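Local coordinates for protein peptidase, zinc-dependent (Methanocorpusculum labreanum, PDB 3LMC) that probably hydrolyses peptide bonds as a zinc-dependent metallopeptidase of family M54, at residues G158-P163 against Y182-C187; A25-P30 against E146-I151. One frame throughout, in Å; residues are numbered along the deposited sequence.

Contact 1. Residues G158-P163 against Y182-C187. With FE (Fe (III) ion), chain B; ZN (zinc ion), chain C.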
loop_
_atom_site.group_PDB
_atom_site.type_symbol
_atom_site.label_atom_id
_atom_site.label_comp_id
_atom_site.label_asym_id
_atom_site.label_seq_id
_atom_site.Cartn_x
_atom_site.Cartn_y
_atom_site.Cartn_z
ATOM N N GLY A 158 9.671 3.553 11.154
ATOM C CA GLY A 158 9.911 2.127 11.301
ATOM C C GLY A 158 8.748 1.483 12.027
ATOM O O GLY A 158 7.704 2.099 12.188
ATOM N N HIS A 159 8.921 0.245 12.475
ATOM C CA HIS A 159 7.865 -0.429 13.222
ATOM C C HIS A 159 7.718 0.081 14.639
ATOM O O HIS A 159 8.694 0.309 15.341
ATOM C CB HIS A 159 8.084 -1.931 13.243
ATOM C CG HIS A 159 7.788 -2.582 11.935
ATOM N ND1 HIS A 159 8.538 -3.623 11.433
ATOM C CD2 HIS A 159 6.844 -2.312 11.006
ATOM C CE1 HIS A 159 8.053 -3.983 10.259
ATOM N NE2 HIS A 159 7.022 -3.205 9.981
ATOM N N CYS A 160 6.476 0.234 15.059
ATOM C CA CYS A 160 6.167 0.781 16.360
ATOM C C CYS A 160 5.799 -0.347 17.324
ATOM O O CYS A 160 5.263 -1.392 16.902
ATOM C CB CYS A 160 5.008 1.753 16.199
ATOM S SG CYS A 160 4.452 2.497 17.701
ATOM N N ASP A 161 6.090 -0.134 18.608
ATOM C CA ASP A 161 5.823 -1.113 19.668
ATOM C C ASP A 161 4.379 -1.130 20.167
ATOM O O ASP A 161 3.929 -2.117 20.755
ATOM C CB ASP A 161 6.742 -0.860 20.862
ATOM C CG ASP A 161 8.086 -1.500 20.692
ATOM O OD1 ASP A 161 8.188 -2.434 19.859
ATOM O OD2 ASP A 161 9.035 -1.070 21.382
ATOM N N ASN A 162 3.679 -0.021 19.958
ATOM C CA ASN A 162 2.289 0.138 20.371
ATOM C C ASN A 162 1.351 -0.602 19.409
ATOM O O ASN A 162 1.190 -0.196 18.261
ATOM C CB ASN A 162 1.964 1.637 20.415
ATOM C CG ASN A 162 0.571 1.919 20.915
ATOM O OD1 ASN A 162 -0.278 1.023 20.956
ATOM N ND2 ASN A 162 0.322 3.173 21.304
ATOM N N PRO A 163 0.735 -1.702 19.882
ATOM C CA PRO A 163 -0.086 -2.642 19.094
ATOM C C PRO A 163 -1.376 -2.020 18.536
ATOM O O PRO A 163 -2.007 -2.600 17.633
ATOM C CB PRO A 163 -0.441 -3.745 20.109
ATOM C CG PRO A 163 0.522 -3.560 21.258
ATOM C CD PRO A 163 0.820 -2.093 21.300
ATOM N N TYR A 182 -4.993 4.963 13.654
ATOM C CA TYR A 182 -4.349 5.724 14.718
ATOM C C TYR A 182 -2.832 5.701 14.553
ATOM O O TYR A 182 -2.229 4.635 14.463
ATOM C CB TYR A 182 -4.727 5.067 16.060
ATOM C CG TYR A 182 -4.063 5.616 17.304
ATOM C CD1 TYR A 182 -4.364 6.886 17.769
ATOM C CD2 TYR A 182 -3.172 4.842 18.046
ATOM C CE1 TYR A 182 -3.781 7.390 18.921
ATOM C CE2 TYR A 182 -2.573 5.341 19.209
ATOM C CZ TYR A 182 -2.886 6.617 19.636
ATOM O OH TYR A 182 -2.318 7.137 20.780
ATOM N N PHE A 183 -2.219 6.874 14.497
ATOM C CA PHE A 183 -0.778 6.976 14.668
ATOM C C PHE A 183 -0.528 7.473 16.081
ATOM O O PHE A 183 -1.022 8.543 16.447
ATOM C CB PHE A 183 -0.186 7.980 13.685
ATOM C CG PHE A 183 -0.046 7.457 12.285
ATOM C CD1 PHE A 183 1.031 6.681 11.938
ATOM C CD2 PHE A 183 -0.980 7.768 11.313
ATOM C CE1 PHE A 183 1.174 6.208 10.667
ATOM C CE2 PHE A 183 -0.839 7.291 10.032
ATOM C CZ PHE A 183 0.245 6.515 9.707
ATOM N N CYS A 184 0.227 6.717 16.878
ATOM C CA CYS A 184 0.519 7.140 18.250
ATOM C C CYS A 184 1.309 8.450 18.267
ATOM O O CYS A 184 1.661 8.991 17.213
ATOM C CB CYS A 184 1.277 6.059 19.018
ATOM S SG CYS A 184 3.017 5.894 18.563
ATOM N N GLY A 185 1.588 8.956 19.463
ATOM C CA GLY A 185 2.243 10.245 19.607
ATOM C C GLY A 185 3.629 10.259 18.991
ATOM O O GLY A 185 3.979 11.160 18.215
ATOM N N LYS A 186 4.425 9.257 19.348
ATOM C CA LYS A 186 5.761 9.107 18.792
ATOM C C LYS A 186 5.721 9.111 17.254
ATOM O O LYS A 186 6.509 9.796 16.600
ATOM C CB LYS A 186 6.393 7.813 19.303
ATOM C CG LYS A 186 7.813 7.594 18.803
ATOM C CD LYS A 186 8.347 6.222 19.206
ATOM C CE LYS A 186 7.468 5.096 18.691
ATOM N NZ LYS A 186 7.376 5.121 17.207
ATOM N N CYS A 187 4.798 8.351 16.670
ATOM C CA CYS A 187 4.762 8.243 15.214
ATOM C C CYS A 187 4.265 9.513 14.532
ATOM O O CYS A 187 4.829 9.905 13.513
ATOM C CB CYS A 187 3.976 7.021 14.773
ATOM S SG CYS A 187 4.743 5.450 15.219
HETATM FE FE FE B . 3.353 4.390 16.795
HETATM ZN ZN ZN C . 6.192 -2.810 8.015
HETATM O O HOH W 1 5.977 -3.740 5.847
#

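Contact 2. Residues A25-P30 against E146-I151. With ZN (zinc ion), chain C.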
loop_
_atom_site.group_PDB
_atom_site.type_symbol
_atom_site.label_atom_id
_atom_site.label_comp_id
_atom_site.label_asym_id
_atom_site.label_seq_id
_atom_site.Cartn_x
_atom_site.Cartn_y
_atom_site.Cartn_z
ATOM N N ALA A 25 -7.467 10.593 5.638
ATOM C CA ALA A 25 -7.765 11.111 6.975
ATOM C C ALA A 25 -6.734 10.679 8.002
ATOM O O ALA A 25 -6.283 11.484 8.795
ATOM C CB ALA A 25 -9.161 10.703 7.432
ATOM N N VAL A 26 -6.356 9.407 7.977
ATOM C CA VAL A 26 -5.439 8.865 8.973
ATOM C C VAL A 26 -4.002 9.387 8.771
ATOM O O VAL A 26 -3.278 9.628 9.740
ATOM C CB VAL A 26 -5.506 7.298 9.045
ATOM C CG1 VAL A 26 -4.951 6.647 7.777
ATOM C CG2 VAL A 26 -4.773 6.795 10.277
ATOM N N LEU A 27 -3.620 9.588 7.511
ATOM C CA LEU A 27 -2.320 10.157 7.162
ATOM C C LEU A 27 -2.327 11.692 7.304
ATOM O O LEU A 27 -1.272 12.318 7.467
ATOM C CB LEU A 27 -1.945 9.770 5.731
ATOM C CG LEU A 27 -1.678 8.288 5.444
ATOM C CD1 LEU A 27 -1.734 8.008 3.944
ATOM C CD2 LEU A 27 -0.341 7.832 6.019
ATOM N N GLU A 28 -3.519 12.286 7.246
ATOM C CA GLU A 28 -3.657 13.739 7.266
ATOM C C GLU A 28 -2.933 14.324 6.063
ATOM O O GLU A 28 -2.183 15.296 6.198
ATOM C CB GLU A 28 -3.089 14.335 8.563
ATOM C CG GLU A 28 -4.029 14.260 9.752
ATOM C CD GLU A 28 -3.346 14.604 11.082
ATOM O OE1 GLU A 28 -2.105 14.736 11.112
ATOM O OE2 GLU A 28 -4.052 14.738 12.101
HETATM N N MSE A 29 -3.170 13.721 4.897
HETATM C CA MSE A 29 -2.531 14.098 3.639
HETATM C C MSE A 29 -3.466 13.749 2.479
HETATM O O MSE A 29 -4.169 12.736 2.523
HETATM C CB MSE A 29 -1.208 13.336 3.451
HETATM C CG MSE A 29 -0.183 13.496 4.587
HETATM SE SE MSE A 29 1.586 12.685 4.170
HETATM C CE MSE A 29 1.145 10.808 4.373
ATOM N N PRO A 30 -3.481 14.587 1.431
ATOM C CA PRO A 30 -4.328 14.306 0.263
ATOM C C PRO A 30 -3.842 13.050 -0.440
ATOM O O PRO A 30 -2.639 12.841 -0.556
ATOM C CB PRO A 30 -4.097 15.512 -0.640
ATOM C CG PRO A 30 -2.752 16.019 -0.244
ATOM C CD PRO A 30 -2.650 15.788 1.242
ATOM N N GLU A 146 -3.268 -1.372 6.882
ATOM C CA GLU A 146 -2.016 -1.937 6.378
ATOM C C GLU A 146 -1.458 -1.038 5.284
ATOM O O GLU A 146 -0.244 -0.937 5.111
ATOM C CB GLU A 146 -2.211 -3.370 5.884
ATOM C CG GLU A 146 -1.022 -3.935 5.125
ATOM C CD GLU A 146 0.171 -4.240 6.019
ATOM O OE1 GLU A 146 0.038 -4.126 7.260
ATOM O OE2 GLU A 146 1.240 -4.604 5.479
ATOM N N GLY A 147 -2.346 -0.360 4.565
ATOM C CA GLY A 147 -1.928 0.638 3.593
ATOM C C GLY A 147 -1.264 1.856 4.229
ATOM O O GLY A 147 -0.247 2.334 3.736
ATOM N N ALA A 148 -1.834 2.373 5.318
ATOM C CA ALA A 148 -1.229 3.522 5.989
ATOM C C ALA A 148 0.099 3.112 6.627
ATOM O O ALA A 148 1.019 3.916 6.735
ATOM C CB ALA A 148 -2.176 4.126 7.029
ATOM N N HIS A 149 0.189 1.852 7.038
ATOM C CA HIS A 149 1.425 1.292 7.580
ATOM C C HIS A 149 2.549 1.356 6.541
ATOM O O HIS A 149 3.581 1.969 6.775
ATOM C CB HIS A 149 1.183 -0.160 7.999
ATOM C CG HIS A 149 2.411 -0.865 8.475
ATOM N ND1 HIS A 149 2.716 -1.007 9.811
ATOM C CD2 HIS A 149 3.415 -1.465 7.794
ATOM C CE1 HIS A 149 3.858 -1.657 9.934
ATOM N NE2 HIS A 149 4.300 -1.949 8.726
ATOM N N GLU A 150 2.330 0.725 5.392
ATOM C CA GLU A 150 3.288 0.728 4.304
ATOM C C GLU A 150 3.675 2.137 3.883
ATOM O O GLU A 150 4.848 2.402 3.665
ATOM C CB GLU A 150 2.745 -0.026 3.092
ATOM C CG GLU A 150 2.299 -1.461 3.372
ATOM C CD GLU A 150 3.360 -2.282 4.078
ATOM O OE1 GLU A 150 4.465 -1.764 4.343
ATOM O OE2 GLU A 150 3.096 -3.462 4.369
ATOM N N ILE A 151 2.691 3.029 3.770
ATOM C CA ILE A 151 2.940 4.413 3.373
ATOM C C ILE A 151 3.730 5.185 4.430
ATOM O O ILE A 151 4.505 6.089 4.104
ATOM C CB ILE A 151 1.631 5.176 3.093
ATOM C CG1 ILE A 151 1.029 4.719 1.753
ATOM C CG2 ILE A 151 1.915 6.672 3.027
ATOM C CD1 ILE A 151 -0.417 5.217 1.519
HETATM ZN ZN ZN C . 6.192 -2.810 8.015
HETATM O O HOH W 1 5.977 -3.740 5.847
#

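Contact 1. Residues G158-P163 against Y182-C187
Two first torsions help aim three cysteine sulfurs at a single iron ion. Cys160 places SG anti to its own backbone N (chi1 178°), reaching out from the loop, and Cys184 holds SG between N and the carbonyl carbon at chi1 75°; Cys187 brings the third sulfur. The bond from Cys160 SG to the iron is 2.4 Å long, and Cys165 supplies the fourth thiolate of this Cys4 site. The sulfurs surround the metal without bonding to one another: Cys160 SG and Cys184 SG stay 3.8 Å apart. Cysteine suits these places because its short side chain puts an electron-rich sulfur, a strong donor to iron, close to the backbone.

Two backbone N-H groups also point at sulfur. Asn162 N donates to Cys160 SG over 3.5 Å, while Cys187 N donates to Cys184 SG over 3.6 Å, a capping bond, since Cys184 is the N-cap residue of helix 185-191. Lys186 curls its ammonium back until NZ lies 4.0 Å from Cys160 SG. Asn162 OD1 accepts from Gly164 N; this orients the amide so that ND2 faces Cys184 CB at 3.8 Å and approaches the edge of the Tyr182 ring near its plane, the amide and ring planes 68° apart.

His159, next to Cys160, directs its CB away from 182-187 and binds zinc through NE2 at 2.2 Å. The iron thus ties the start of helix 185-191 to the loop carrying a zinc ligand, and the N-H donors and the lysine probably offset the negative charge gathered on the thiolates.

Contact 2. Residues A25-P30 against E146-I151
Val26, Leu27 and Met29 meet Ala148 and Ile151 through apolar side-chain contacts, joining the end of helix 16-27 to one face of helix 136-154. Val26 turns CG1 onto the Ala148 methyl, CG1 to CB 3.8 Å; the small alanine lets the helices come close, with the CA atoms of Leu27 and Ala148 6.8 Å apart. Leu27 and Ile151 cross at about a right angle, and both leucine methyls take part: CD2 lies 3.9 Å from Ile151 CG2, while CD1 is 3.9 Å from Ile151 CD1. In Ile151, CG1 stands anti to the carbonyl carbon (chi1 -74°) and CG2 anti to the backbone N, which sends the CG2 methyl toward both leucine methyls and carries CD1, at the end of the other branch, to Leu27 CD1. Met29, present as selenomethionine, adds a looser touch of CE on Ile151 CG2; both side chains also reach Ile3 of strand 3-7.

Backbone bonds shape the end of helix 16-27. Glu28, with positive phi (61°), is the C-prime residue of a Schellman motif in which Met29 N reaches back to Ser24 O, and the chain then leaves for strand 31-34.

Metal and polar groups occupy another side of helix 136-154. His149 binds zinc through NE2 at 2.2 Å, and its ND1 donates to Ile166 O, which fixes the turn of the imidazole. Glu150 bends at chi2 so that OE1 accepts a hydrogen bond of 2.9 Å from the zinc-bound water, consistent with the general-base glutamate of an HExxH motif. Apolar branches and metal-site groups thus divide one helix between them: alanine and isoleucine anchor it in the interior, while histidine and glutamate face the zinc and its water.

How the contacts relate
Contact 2 is buried, its centre about 9 Å from the centre of the chain; contact 1, its centre about 18 Å from that point, is only partly buried. Their chemistry differs accordingly: aliphatic side chains in contact in the interior, and metal-thiolate bonds joining a loop to a helix start nearer the surface. They nevertheless adjoin. Phe183 of contact 1 packs on Val26 and Leu27, its CZ 4.0 Å from Leu27 CD2, bridging the iron-bound segment to helix 16-27. Both contacts also reach the same zinc: His149 from the helix and His159 from the loop bind it beside His153, the ring planes of His149 and His159 lying about 30° apart.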